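Long-range contact in hypothetical protein (Legionella pneumophila subsp. pneumophila, PDB 4KH9), which is of unknown function but belongs to the three-domain DUF4785 family and binds calcium ions: residues 74-87 with 138-152. Sequence-based numbering, arbitrary orientation. Where two conformers were deposited one is given.
Sequences RITPLQNKSIPELL and LKSKDITNKYADAYM
P84, in the connection 78-85, packs between two tyrosines of 138-152, an example of a proline seated between aromatic rings. Its CB sits over one face of the Y147 ring, 3.8 Å from the centroid and 19° off the normal, a CH-pi contact, while its CD meets Y151 CZ obliquely. P84 and T144 OG1 on opposite faces hold the Y147 ring between them, and Y147 OH donates to D142 OD1 on the syn side. Y151 CG stands anti to the carbonyl carbon (chi1 -50°), which brings the ring against 78-85, where I83 CG1 approaches its edge, 3.7 Å from CE2; L55 and L58 of helix 55-60 also touch this tyrosine. I75 CD1 and L138 CD2 meet tip to tip at 3.6 Å. Two polar pairs flank this core: the Q79 amide and D149 carboxylate planes stand 39° apart, Q79 OE1 accepting from D149 N (2.9 Å), and K141 NZ reaches E85 OE1 on the anti side in a 2.8 Å salt bridge. Strands 72-77 and 150-156 adjoin in one four-stranded sheet, 86-89 and 135-140 in another; the two connections pass between these sheets, consistent with a small beta-sandwich in the N-terminal domain.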
loop_
_atom_site.group_PDB
_atom_site.type_symbol
_atom_site.label_atom_id
_atom_site.label_comp_id
_atom_site.label_asym_id
_atom_site.label_seq_id
_atom_site.Cartn_x
_atom_site.Cartn_y
_atom_site.Cartn_z
ATOM N N ARG A 74 -14.890 11.626 11.566
ATOM C CA ARG A 74 -14.396 10.762 12.634
ATOM C C ARG A 74 -13.228 11.434 13.359
ATOM O O ARG A 74 -12.277 11.883 12.725
ATOM C CB ARG A 74 -13.987 9.385 12.080
ATOM C CG ARG A 74 -13.544 8.386 13.163
ATOM C CD ARG A 74 -13.331 6.980 12.656
ATOM N NE ARG A 74 -12.313 6.879 11.605
ATOM C CZ ARG A 74 -12.577 6.666 10.317
ATOM N NH1 ARG A 74 -13.831 6.566 9.895
ATOM N NH2 ARG A 74 -11.585 6.569 9.438
ATOM N N ILE A 75 -13.300 11.488 14.690
ATOM C CA ILE A 75 -12.249 12.069 15.529
ATOM C C ILE A 75 -11.811 11.004 16.539
ATOM O O ILE A 75 -12.631 10.572 17.348
ATOM C CB ILE A 75 -12.773 13.350 16.221
ATOM C CG1 ILE A 75 -13.312 14.370 15.195
ATOM C CG2 ILE A 75 -11.726 13.955 17.201
ATOM C CD1 ILE A 75 -14.704 14.940 15.618
ATOM N N THR A 76 -10.547 10.557 16.466
ATOM C CA THR A 76 -10.002 9.532 17.373
ATOM C C THR A 76 -8.741 10.075 18.047
ATOM O O THR A 76 -7.932 10.726 17.384
ATOM C CB THR A 76 -9.721 8.188 16.653
ATOM O OG1 THR A 76 -8.678 8.365 15.705
ATOM C CG2 THR A 76 -10.954 7.627 15.936
ATOM N N PRO A 77 -8.571 9.851 19.361
ATOM C CA PRO A 77 -7.343 10.335 20.022
ATOM C C PRO A 77 -6.142 9.471 19.614
ATOM O O PRO A 77 -6.301 8.279 19.363
ATOM C CB PRO A 77 -7.666 10.240 21.516
ATOM C CG PRO A 77 -8.812 9.302 21.633
ATOM C CD PRO A 77 -9.427 9.070 20.284
ATOM N N LEU A 78 -4.948 10.086 19.519
ATOM C CA LEU A 78 -3.720 9.393 19.124
ATOM C C LEU A 78 -2.930 8.891 20.348
ATOM O O LEU A 78 -1.884 8.260 20.192
ATOM C CB LEU A 78 -2.865 10.287 18.218
ATOM C CG LEU A 78 -3.526 10.592 16.851
ATOM C CD1 LEU A 78 -2.732 11.598 16.073
ATOM C CD2 LEU A 78 -3.721 9.330 16.029
ATOM N N GLN A 79 -3.476 9.114 21.552
ATOM C CA GLN A 79 -3.009 8.612 22.844
ATOM C C GLN A 79 -4.149 7.874 23.498
ATOM O O GLN A 79 -5.305 8.099 23.133
ATOM C CB GLN A 79 -2.500 9.734 23.757
ATOM C CG GLN A 79 -1.172 10.351 23.343
ATOM C CD GLN A 79 -0.814 11.510 24.233
ATOM O OE1 GLN A 79 -1.666 12.299 24.672
ATOM N NE2 GLN A 79 0.465 11.628 24.533
ATOM N N ASN A 80 -3.858 6.990 24.446
ATOM C CA ASN A 80 -4.911 6.258 25.146
ATOM C C ASN A 80 -5.499 7.172 26.255
ATOM O O ASN A 80 -5.442 6.868 27.455
ATOM C CB ASN A 80 -4.358 4.931 25.690
ATOM C CG ASN A 80 -5.407 4.012 26.268
ATOM O OD1 ASN A 80 -6.555 3.941 25.810
ATOM N ND2 ASN A 80 -5.016 3.264 27.281
ATOM N N LYS A 81 -6.043 8.326 25.825
ATOM C CA LYS A 81 -6.641 9.331 26.704
ATOM C C LYS A 81 -7.985 9.781 26.115
ATOM O O LYS A 81 -8.338 9.408 24.983
ATOM C CB LYS A 81 -5.678 10.518 26.902
ATOM C CG LYS A 81 -4.390 10.145 27.653
ATOM C CD LYS A 81 -3.472 11.345 27.897
ATOM C CE LYS A 81 -3.817 12.208 29.099
ATOM N NZ LYS A 81 -3.222 11.677 30.355
ATOM N N SER A 82 -8.724 10.588 26.869
ATOM C CA SER A 82 -10.043 11.032 26.443
ATOM C C SER A 82 -10.014 12.195 25.414
ATOM O O SER A 82 -9.020 12.917 25.263
ATOM C CB SER A 82 -10.878 11.442 27.648
ATOM O OG SER A 82 -10.196 12.436 28.395
ATOM N N ILE A 83 -11.120 12.287 24.659
ATOM C CA ILE A 83 -11.440 13.301 23.661
ATOM C C ILE A 83 -12.134 14.440 24.421
ATOM O O ILE A 83 -12.895 14.161 25.348
ATOM C CB ILE A 83 -12.318 12.652 22.536
ATOM C CG1 ILE A 83 -11.436 11.988 21.471
ATOM C CG2 ILE A 83 -13.311 13.615 21.864
ATOM C CD1 ILE A 83 -12.235 11.393 20.336
ATOM N N PRO A 84 -11.898 15.721 24.085
ATOM C CA PRO A 84 -12.612 16.788 24.799
ATOM C C PRO A 84 -14.072 16.826 24.402
ATOM O O PRO A 84 -14.438 16.171 23.414
ATOM C CB PRO A 84 -11.906 18.066 24.326
ATOM C CG PRO A 84 -10.779 17.638 23.437
ATOM C CD PRO A 84 -11.058 16.265 22.991
ATOM N N GLU A 85 -14.902 17.599 25.130
ATOM C CA GLU A 85 -16.289 17.869 24.708
ATOM C C GLU A 85 -16.163 18.794 23.522
ATOM O O GLU A 85 -15.407 19.772 23.602
ATOM C CB GLU A 85 -17.127 18.484 25.841
ATOM C CG GLU A 85 -18.000 17.497 26.585
ATOM C CD GLU A 85 -18.799 18.111 27.722
ATOM O OE1 GLU A 85 -19.311 19.245 27.563
ATOM O OE2 GLU A 85 -18.946 17.434 28.765
ATOM N N LEU A 86 -16.793 18.460 22.407
ATOM C CA LEU A 86 -16.574 19.202 21.194
ATOM C C LEU A 86 -17.762 20.035 20.752
ATOM O O LEU A 86 -18.917 19.666 20.941
ATOM C CB LEU A 86 -16.189 18.218 20.047
ATOM C CG LEU A 86 -14.837 17.440 20.233
ATOM C CD1 LEU A 86 -14.730 16.289 19.252
ATOM C CD2 LEU A 86 -13.594 18.352 20.111
ATOM N N LEU A 87 -17.439 21.147 20.088
ATOM C CA LEU A 87 -18.394 22.066 19.473
ATOM C C LEU A 87 -18.136 22.116 17.977
ATOM O O LEU A 87 -17.014 21.839 17.527
ATOM C CB LEU A 87 -18.291 23.484 20.079
ATOM C CG LEU A 87 -18.477 23.622 21.594
ATOM C CD1 LEU A 87 -17.999 24.989 22.078
ATOM C CD2 LEU A 87 -19.926 23.390 21.999
ATOM N N LEU A 138 -14.463 22.846 13.877
ATOM C CA LEU A 138 -14.506 21.944 15.014
ATOM C C LEU A 138 -13.684 22.565 16.111
ATOM O O LEU A 138 -12.557 22.990 15.858
ATOM C CB LEU A 138 -13.983 20.558 14.626
ATOM C CG LEU A 138 -14.058 19.451 15.710
ATOM C CD1 LEU A 138 -15.532 19.066 16.063
ATOM C CD2 LEU A 138 -13.235 18.228 15.278
ATOM N N LYS A 139 -14.238 22.649 17.303
ATOM C CA LYS A 139 -13.553 23.302 18.408
ATOM C C LYS A 139 -13.779 22.526 19.703
ATOM O O LYS A 139 -14.814 21.879 19.907
ATOM C CB LYS A 139 -14.084 24.757 18.547
ATOM C CG LYS A 139 -13.307 25.683 19.494
ATOM C CD LYS A 139 -14.130 26.915 19.876
ATOM C CE LYS A 139 -13.794 28.156 19.083
ATOM N NZ LYS A 139 -12.521 28.781 19.537
ATOM N N SER A 140 -12.799 22.614 20.574
ATOM C CA SER A 140 -12.856 22.052 21.908
ATOM C C SER A 140 -13.626 23.013 22.802
ATOM O O SER A 140 -13.500 24.224 22.646
ATOM C CB SER A 140 -11.435 21.852 22.420
ATOM O OG SER A 140 -11.476 21.020 23.555
ATOM N N LYS A 141 -14.412 22.498 23.737
ATOM C CA LYS A 141 -15.174 23.335 24.669
ATOM C C LYS A 141 -14.193 23.896 25.740
ATOM O O LYS A 141 -14.301 25.053 26.155
ATOM C CB LYS A 141 -16.313 22.495 25.276
ATOM C CG LYS A 141 -17.384 23.292 26.001
ATOM C CD LYS A 141 -18.570 22.410 26.435
ATOM C CE LYS A 141 -19.376 21.837 25.280
ATOM N NZ LYS A 141 -20.508 20.982 25.725
ATOM N N ASP A 142 -13.218 23.067 26.143
ATOM C CA ASP A 142 -12.174 23.417 27.110
ATOM C C ASP A 142 -10.925 22.542 26.862
ATOM O O ASP A 142 -10.958 21.660 26.005
ATOM C CB ASP A 142 -12.694 23.229 28.551
ATOM C CG ASP A 142 -13.037 21.788 28.920
ATOM O OD1 ASP A 142 -13.160 20.938 27.996
ATOM O OD2 ASP A 142 -13.182 21.509 30.127
ATOM N N ILE A 143 -9.844 22.776 27.584
ATOM C CA ILE A 143 -8.672 21.916 27.490
ATOM C C ILE A 143 -8.296 21.543 28.916
ATOM O O ILE A 143 -8.408 22.370 29.809
ATOM C CB ILE A 143 -7.469 22.493 26.675
ATOM C CG1 ILE A 143 -6.918 23.818 27.264
ATOM C CG2 ILE A 143 -7.816 22.640 25.193
ATOM C CD1 ILE A 143 -5.606 24.359 26.617
ATOM N N THR A 144 -7.937 20.286 29.141
ATOM C CA THR A 144 -7.499 19.790 30.441
ATOM C C THR A 144 -6.228 18.954 30.192
ATOM O O THR A 144 -5.951 18.626 29.039
ATOM C CB THR A 144 -8.602 18.996 31.193
ATOM O OG1 THR A 144 -8.701 17.694 30.633
ATOM C CG2 THR A 144 -9.972 19.698 31.231
ATOM N N ASN A 145 -5.505 18.576 31.265
ATOM C CA ASN A 145 -4.314 17.722 31.182
ATOM C C ASN A 145 -4.722 16.233 31.072
ATOM O O ASN A 145 -3.857 15.370 31.136
ATOM C CB ASN A 145 -3.405 17.957 32.407
ATOM C CG ASN A 145 -4.087 17.757 33.752
ATOM O OD1 ASN A 145 -5.289 17.454 33.832
ATOM N ND2 ASN A 145 -3.345 17.920 34.840
ATOM N N LYS A 146 -6.029 15.941 30.908
ATOM C CA LYS A 146 -6.587 14.579 30.784
ATOM C C LYS A 146 -6.903 14.200 29.328
ATOM O O LYS A 146 -7.106 13.021 29.014
ATOM C CB LYS A 146 -7.880 14.462 31.626
ATOM C CG LYS A 146 -7.617 14.329 33.137
ATOM C CD LYS A 146 -8.910 14.355 33.992
ATOM C CE LYS A 146 -9.860 13.173 33.844
ATOM N NZ LYS A 146 -9.291 11.904 34.372
ATOM N N TYR A 147 -6.975 15.210 28.445
ATOM C CA TYR A 147 -7.289 14.967 27.056
ATOM C C TYR A 147 -6.047 14.530 26.326
ATOM O O TYR A 147 -4.924 14.832 26.763
ATOM C CB TYR A 147 -7.902 16.226 26.395
ATOM C CG TYR A 147 -9.143 16.795 27.078
ATOM C CD1 TYR A 147 -10.084 15.959 27.673
ATOM C CD2 TYR A 147 -9.421 18.156 27.033
ATOM C CE1 TYR A 147 -11.233 16.475 28.276
ATOM C CE2 TYR A 147 -10.583 18.677 27.589
ATOM C CZ TYR A 147 -11.479 17.836 28.225
ATOM O OH TYR A 147 -12.626 18.364 28.761
ATOM N N ALA A 148 -6.228 13.808 25.214
ATOM C CA ALA A 148 -5.096 13.412 24.387
ATOM C C ALA A 148 -4.407 14.650 23.802
ATOM O O ALA A 148 -5.045 15.685 23.603
ATOM C CB ALA A 148 -5.565 12.490 23.259
ATOM N N ASP A 149 -3.110 14.546 23.549
ATOM C CA ASP A 149 -2.315 15.613 22.927
ATOM C C ASP A 149 -2.721 15.871 21.495
ATOM O O ASP A 149 -2.673 17.013 21.035
ATOM C CB ASP A 149 -0.833 15.221 22.914
ATOM C CG ASP A 149 -0.094 15.292 24.230
ATOM O OD1 ASP A 149 -0.671 15.822 25.212
ATOM O OD2 ASP A 149 1.086 14.883 24.262
ATOM N N ALA A 150 -3.077 14.784 20.778
ATOM C CA ALA A 150 -3.366 14.840 19.361
ATOM C C ALA A 150 -4.476 13.867 18.953
ATOM O O ALA A 150 -4.848 12.944 19.694
ATOM C CB ALA A 150 -2.106 14.556 18.563
ATOM N N TYR A 151 -5.070 14.159 17.792
ATOM C CA TYR A 151 -6.211 13.440 17.233
ATOM C C TYR A 151 -6.080 13.266 15.764
ATOM O O TYR A 151 -5.462 14.094 15.111
ATOM C CB TYR A 151 -7.531 14.246 17.497
ATOM C CG TYR A 151 -7.688 14.658 18.941
ATOM C CD1 TYR A 151 -6.968 15.738 19.462
ATOM C CD2 TYR A 151 -8.444 13.891 19.827
ATOM C CE1 TYR A 151 -7.012 16.053 20.821
ATOM C CE2 TYR A 151 -8.496 14.201 21.190
ATOM C CZ TYR A 151 -7.774 15.282 21.679
ATOM O OH TYR A 151 -7.762 15.585 23.017
HETATM N N MSE A 152 -6.683 12.204 15.251
HETATM C CA MSE A 152 -6.804 11.947 13.827
HETATM C C MSE A 152 -8.195 12.362 13.418
HETATM O O MSE A 152 -9.172 11.882 13.998
HETATM C CB MSE A 152 -6.532 10.471 13.470
HETATM C CG MSE A 152 -6.625 10.187 11.957
HETATM SE SE MSE A 152 -5.226 11.032 10.903
HETATM C CE MSE A 152 -3.768 9.808 11.343
HETATM O O HOH W 1 -10.351 9.443 12.833
HETATM O O HOH W 2 -20.559 19.215 23.158
#